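Local coordinates for alkylhydroperoxidase AhpD core: uncharacterized peroxidase-related protein (Ralstonia eutropha, PDB 2PRR) that is of unknown function but probably acts as an AhpD-like peroxidase of the carboxymuconolactone decarboxylase family, at residues P122-C135 and H152-T166. Sequence-based numbering, arbitrary orientation.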
loop_
_atom_site.group_PDB
_atom_site.type_symbol
_atom_site.label_atom_id
_atom_site.label_comp_id
_atom_site.label_asym_id
_atom_site.label_seq_id
_atom_site.Cartn_x
_atom_site.Cartn_y
_atom_site.Cartn_z
ATOM N N PRO D 122 -12.869 24.896 4.873
ATOM C CA PRO D 122 -12.029 23.976 5.679
ATOM C C PRO D 122 -12.765 23.136 6.719
ATOM O O PRO D 122 -12.215 22.116 7.159
ATOM C CB PRO D 122 -11.034 24.905 6.378
ATOM C CG PRO D 122 -11.059 26.170 5.611
ATOM C CD PRO D 122 -12.411 26.294 4.976
ATOM N N ARG D 123 -13.955 23.589 7.141
ATOM C CA ARG D 123 -14.819 22.864 8.072
ATOM C C ARG D 123 -15.263 21.552 7.407
ATOM O O ARG D 123 -15.196 20.473 8.022
ATOM C CB ARG D 123 -16.062 23.717 8.454
ATOM C CG ARG D 123 -17.024 23.039 9.445
ATOM C CD ARG D 123 -18.321 23.824 9.650
ATOM N NE ARG D 123 -19.370 23.001 10.270
ATOM C CZ ARG D 123 -19.732 23.030 11.555
ATOM N NH1 ARG D 123 -19.145 23.832 12.443
ATOM N NH2 ARG D 123 -20.693 22.218 11.964
ATOM N N GLN D 124 -15.723 21.659 6.156
ATOM C CA GLN D 124 -16.135 20.496 5.381
ATOM C C GLN D 124 -14.936 19.623 4.948
ATOM O O GLN D 124 -15.060 18.385 4.922
ATOM C CB GLN D 124 -17.010 20.906 4.204
ATOM C CG GLN D 124 -18.333 21.461 4.671
ATOM C CD GLN D 124 -19.224 21.941 3.549
ATOM O OE1 GLN D 124 -18.786 22.174 2.430
ATOM N NE2 GLN D 124 -20.495 22.119 3.860
ATOM N N ARG D 125 -13.790 20.235 4.643
ATOM C CA ARG D 125 -12.615 19.434 4.298
ATOM C C ARG D 125 -12.222 18.596 5.526
ATOM O O ARG D 125 -11.845 17.426 5.376
ATOM C CB ARG D 125 -11.443 20.295 3.817
ATOM C CG ARG D 125 -10.211 19.458 3.376
ATOM C CD ARG D 125 -9.008 20.329 3.075
ATOM N NE ARG D 125 -7.816 19.521 2.806
ATOM N N ALA D 126 -12.325 19.199 6.723
ATOM C CA ALA D 126 -12.023 18.519 7.999
ATOM C C ALA D 126 -12.949 17.318 8.257
ATOM O O ALA D 126 -12.505 16.249 8.715
ATOM C CB ALA D 126 -12.115 19.488 9.162
HETATM N N MSE D 127 -14.231 17.529 7.940
HETATM C CA MSE D 127 -15.261 16.541 8.084
HETATM C C MSE D 127 -14.935 15.370 7.196
HETATM O O MSE D 127 -15.164 14.240 7.568
HETATM C CB MSE D 127 -16.617 17.149 7.639
HETATM C CG MSE D 127 -17.791 16.241 7.686
HETATM SE SE MSE D 127 -19.359 17.047 6.801
HETATM C CE MSE D 127 -18.895 16.908 5.065
ATOM N N LEU D 128 -14.458 15.632 5.995
ATOM C CA LEU D 128 -14.166 14.541 5.082
ATOM C C LEU D 128 -12.851 13.885 5.447
ATOM O O LEU D 128 -12.706 12.720 5.181
ATOM C CB LEU D 128 -14.145 14.997 3.622
ATOM C CG LEU D 128 -15.398 15.658 3.045
ATOM C CD1 LEU D 128 -15.152 15.954 1.580
ATOM C CD2 LEU D 128 -16.627 14.776 3.249
ATOM N N ASP D 129 -11.907 14.623 6.037
ATOM C CA ASP D 129 -10.632 14.002 6.490
ATOM C C ASP D 129 -10.963 12.871 7.477
ATOM O O ASP D 129 -10.376 11.798 7.441
ATOM C CB ASP D 129 -9.686 14.997 7.190
ATOM C CG ASP D 129 -9.094 16.065 6.265
ATOM O OD1 ASP D 129 -8.915 15.841 5.055
ATOM O OD2 ASP D 129 -8.769 17.161 6.765
ATOM N N PHE D 130 -11.917 13.140 8.359
ATOM C CA PHE D 130 -12.328 12.202 9.383
ATOM C C PHE D 130 -13.022 11.012 8.740
ATOM O O PHE D 130 -12.630 9.868 8.960
ATOM C CB PHE D 130 -13.251 12.907 10.403
ATOM C CG PHE D 130 -13.714 12.004 11.522
ATOM C CD1 PHE D 130 -12.799 11.487 12.430
ATOM C CD2 PHE D 130 -15.060 11.685 11.671
ATOM C CE1 PHE D 130 -13.210 10.662 13.435
ATOM C CE2 PHE D 130 -15.479 10.869 12.681
ATOM C CZ PHE D 130 -14.548 10.348 13.569
ATOM N N ALA D 131 -14.056 11.307 7.958
ATOM C CA ALA D 131 -14.757 10.296 7.170
ATOM C C ALA D 131 -13.790 9.344 6.464
ATOM O O ALA D 131 -13.983 8.138 6.480
ATOM C CB ALA D 131 -15.611 10.968 6.143
ATOM N N LEU D 132 -12.771 9.889 5.812
ATOM C CA LEU D 132 -11.804 9.046 5.107
ATOM C C LEU D 132 -11.009 8.158 6.025
ATOM O O LEU D 132 -10.718 7.028 5.645
ATOM C CB LEU D 132 -10.892 9.855 4.179
ATOM C CG LEU D 132 -11.373 9.993 2.712
ATOM C CD1 LEU D 132 -11.468 8.631 2.049
ATOM C CD2 LEU D 132 -12.709 10.713 2.544
ATOM N N LYS D 133 -10.712 8.638 7.236
ATOM C CA LYS D 133 -9.997 7.843 8.251
ATOM C C LYS D 133 -10.855 6.676 8.780
ATOM O O LYS D 133 -10.368 5.554 8.982
ATOM C CB LYS D 133 -9.558 8.717 9.430
ATOM C CG LYS D 133 -8.548 7.985 10.318
ATOM C CD LYS D 133 -8.024 8.803 11.474
ATOM C CE LYS D 133 -6.736 8.095 12.037
ATOM N NZ LYS D 133 -6.172 8.699 13.298
ATOM N N VAL D 134 -12.131 6.962 9.034
ATOM C CA VAL D 134 -13.060 5.952 9.455
ATOM C C VAL D 134 -13.189 4.938 8.316
ATOM O O VAL D 134 -13.191 3.731 8.538
ATOM C CB VAL D 134 -14.473 6.556 9.710
ATOM C CG1 VAL D 134 -15.483 5.466 9.959
ATOM C CG2 VAL D 134 -14.457 7.552 10.854
ATOM N N CYS D 135 -13.328 5.457 7.099
ATOM C CA CYS D 135 -13.488 4.645 5.913
ATOM C C CYS D 135 -12.330 3.679 5.719
ATOM O O CYS D 135 -12.571 2.512 5.580
ATOM C CB CYS D 135 -13.632 5.534 4.683
ATOM S SG CYS D 135 -13.938 4.654 3.156
ATOM N N HIS D 152 -13.198 22.959 14.417
ATOM C CA HIS D 152 -14.034 23.542 13.356
ATOM C C HIS D 152 -15.504 23.688 13.741
ATOM O O HIS D 152 -16.332 23.891 12.876
ATOM C CB HIS D 152 -13.943 22.713 12.074
ATOM C CG HIS D 152 -12.603 22.766 11.419
ATOM N ND1 HIS D 152 -12.243 23.769 10.547
ATOM C CD2 HIS D 152 -11.536 21.937 11.506
ATOM C CE1 HIS D 152 -11.010 23.553 10.123
ATOM N NE2 HIS D 152 -10.553 22.452 10.698
ATOM N N GLY D 153 -15.834 23.569 15.021
ATOM C CA GLY D 153 -17.219 23.760 15.473
ATOM C C GLY D 153 -18.132 22.539 15.494
ATOM O O GLY D 153 -19.370 22.681 15.590
ATOM N N PHE D 154 -17.549 21.343 15.386
ATOM C CA PHE D 154 -18.332 20.118 15.449
ATOM C C PHE D 154 -18.345 19.644 16.890
ATOM O O PHE D 154 -17.415 19.903 17.658
ATOM C CB PHE D 154 -17.758 18.968 14.577
ATOM C CG PHE D 154 -17.828 19.201 13.086
ATOM C CD1 PHE D 154 -19.035 19.194 12.427
ATOM C CD2 PHE D 154 -16.680 19.361 12.338
ATOM C CE1 PHE D 154 -19.111 19.379 11.067
ATOM C CE2 PHE D 154 -16.754 19.559 10.975
ATOM C CZ PHE D 154 -17.981 19.568 10.335
ATOM N N THR D 155 -19.401 18.915 17.230
ATOM C CA THR D 155 -19.563 18.306 18.541
ATOM C C THR D 155 -19.233 16.838 18.353
ATOM O O THR D 155 -19.229 16.354 17.240
ATOM C CB THR D 155 -21.019 18.346 18.989
ATOM O OG1 THR D 155 -21.754 17.408 18.210
ATOM C CG2 THR D 155 -21.624 19.718 18.807
ATOM N N ASP D 156 -19.015 16.100 19.425
ATOM C CA ASP D 156 -18.766 14.684 19.244
ATOM C C ASP D 156 -19.992 13.945 18.721
ATOM O O ASP D 156 -19.862 12.892 18.154
ATOM C CB ASP D 156 -18.232 14.054 20.516
ATOM C CG ASP D 156 -16.860 14.574 20.881
ATOM O OD1 ASP D 156 -16.213 15.254 20.052
ATOM O OD2 ASP D 156 -16.446 14.312 22.020
ATOM N N GLU D 157 -21.188 14.473 18.928
ATOM C CA GLU D 157 -22.366 13.857 18.352
ATOM C C GLU D 157 -22.319 13.948 16.821
ATOM O O GLU D 157 -22.746 13.013 16.162
ATOM C CB GLU D 157 -23.654 14.453 18.938
ATOM C CG GLU D 157 -23.851 14.100 20.410
ATOM C CD GLU D 157 -23.905 12.598 20.647
ATOM O OE1 GLU D 157 -24.779 11.956 20.030
ATOM O OE2 GLU D 157 -23.087 12.068 21.446
ATOM N N ASP D 158 -21.795 15.053 16.277
ATOM C CA ASP D 158 -21.595 15.214 14.833
ATOM C C ASP D 158 -20.511 14.189 14.389
ATOM O O ASP D 158 -20.616 13.548 13.346
ATOM C CB ASP D 158 -21.109 16.624 14.476
ATOM C CG ASP D 158 -22.088 17.758 14.895
ATOM O OD1 ASP D 158 -23.285 17.482 15.130
ATOM O OD2 ASP D 158 -21.635 18.936 14.980
ATOM N N ALA D 159 -19.460 14.040 15.175
ATOM C CA ALA D 159 -18.434 13.061 14.844
ATOM C C ALA D 159 -19.042 11.655 14.661
ATOM O O ALA D 159 -18.619 10.919 13.775
ATOM C CB ALA D 159 -17.319 13.063 15.903
ATOM N N TRP D 160 -20.046 11.296 15.466
ATOM C CA TRP D 160 -20.722 9.981 15.365
ATOM C C TRP D 160 -21.555 9.896 14.066
ATOM O O TRP D 160 -21.618 8.841 13.418
ATOM C CB TRP D 160 -21.614 9.746 16.599
ATOM C CG TRP D 160 -22.417 8.456 16.652
ATOM C CD1 TRP D 160 -23.379 8.042 15.768
ATOM C CD2 TRP D 160 -22.391 7.452 17.697
ATOM N NE1 TRP D 160 -23.893 6.834 16.162
ATOM C CE2 TRP D 160 -23.325 6.461 17.349
ATOM C CE3 TRP D 160 -21.677 7.304 18.882
ATOM C CZ2 TRP D 160 -23.554 5.341 18.138
ATOM C CZ3 TRP D 160 -21.901 6.184 19.657
ATOM C CH2 TRP D 160 -22.819 5.221 19.285
ATOM N N ASP D 161 -22.203 10.994 13.704
ATOM C CA ASP D 161 -22.985 11.050 12.488
ATOM C C ASP D 161 -22.128 10.819 11.241
ATOM O O ASP D 161 -22.530 10.091 10.332
ATOM C CB ASP D 161 -23.693 12.393 12.392
ATOM C CG ASP D 161 -24.837 12.540 13.406
ATOM O OD1 ASP D 161 -25.251 11.536 13.995
ATOM O OD2 ASP D 161 -25.339 13.663 13.590
ATOM N N ILE D 162 -20.956 11.451 11.207
ATOM C CA ILE D 162 -19.987 11.292 10.093
ATOM C C ILE D 162 -19.598 9.835 9.965
ATOM O O ILE D 162 -19.766 9.245 8.918
ATOM C CB ILE D 162 -18.692 12.152 10.313
ATOM C CG1 ILE D 162 -19.027 13.642 10.266
ATOM C CG2 ILE D 162 -17.568 11.799 9.262
ATOM C CD1 ILE D 162 -17.974 14.539 10.872
ATOM N N ALA D 163 -19.069 9.300 11.063
ATOM C CA ALA D 163 -18.632 7.922 11.182
ATOM C C ALA D 163 -19.732 6.908 10.849
ATOM O O ALA D 163 -19.474 5.934 10.147
ATOM C CB ALA D 163 -18.058 7.682 12.576
ATOM N N ALA D 164 -20.963 7.154 11.303
ATOM C CA ALA D 164 -22.065 6.262 11.009
ATOM C C ALA D 164 -22.363 6.191 9.505
ATOM O O ALA D 164 -22.510 5.111 8.939
ATOM C CB ALA D 164 -23.318 6.693 11.792
ATOM N N ILE D 165 -22.472 7.354 8.877
ATOM C CA ILE D 165 -22.714 7.479 7.427
ATOM C C ILE D 165 -21.574 6.762 6.680
ATOM O O ILE D 165 -21.795 5.955 5.797
ATOM C CB ILE D 165 -22.760 8.954 7.063
ATOM C CG1 ILE D 165 -24.112 9.553 7.519
ATOM C CG2 ILE D 165 -22.547 9.144 5.600
ATOM C CD1 ILE D 165 -24.179 11.012 7.387
ATOM N N THR D 166 -20.344 7.061 7.048
ATOM C CA THR D 166 -19.215 6.355 6.436
ATOM C C THR D 166 -19.493 4.841 6.569
ATOM O O THR D 166 -19.529 4.131 5.573
ATOM C CB THR D 166 -17.897 6.746 7.106
ATOM O OG1 THR D 166 -17.720 8.167 7.049
ATOM C CG2 THR D 166 -16.696 6.027 6.452
#
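The turn that joins helix 143-151 to helix 156-179 in this all-helical, AhpD-like fold is gripped from helix 122-137, where R123 meets H152, G153 and F154. Helix 143-151 ends in a Schellman motif whose C-prime residue is G153, at positive phi, and two carbonyls of this turn, H152 O and G153 O, approach the arginine. R123 NH1 lies 2.8 Å from H152 O and makes weak hydrogen bonds to that oxygen and to G153 O, the first strongly bent at 116°. With CG anti to the backbone N and the chain extended as far as NE, the guanidinium is carried over one face of F154. The result is a cation-pi contact, with R123 CZ 4.1 Å from the ring centroid and the two planes tilted 44° apart. H152 offers a ring face to P122 O and A126 CB, the methyl coming within 3.4 Å of H152 CD2.

Beyond the turn, T155 and D158 form a capping box that starts helix 156-179; the axes of segments 122-135 and 156-166 pass 9.0 Å apart at their closest, crossing at -49°. I162 fills the middle of this helix pair: its CD1 touches the CG of selenomethionine M127, while its CG2 meets the edge of F130 at CD2 (3.5 Å). Farther along, T166 turns CG2 into the groove between A131, V134 and C135, 3.4 Å from A131 O. Its OG1 is meanwhile bonded to I162 O, which also accepts from T166 N. L149 of helix 143-151 packs against both F130 and F154.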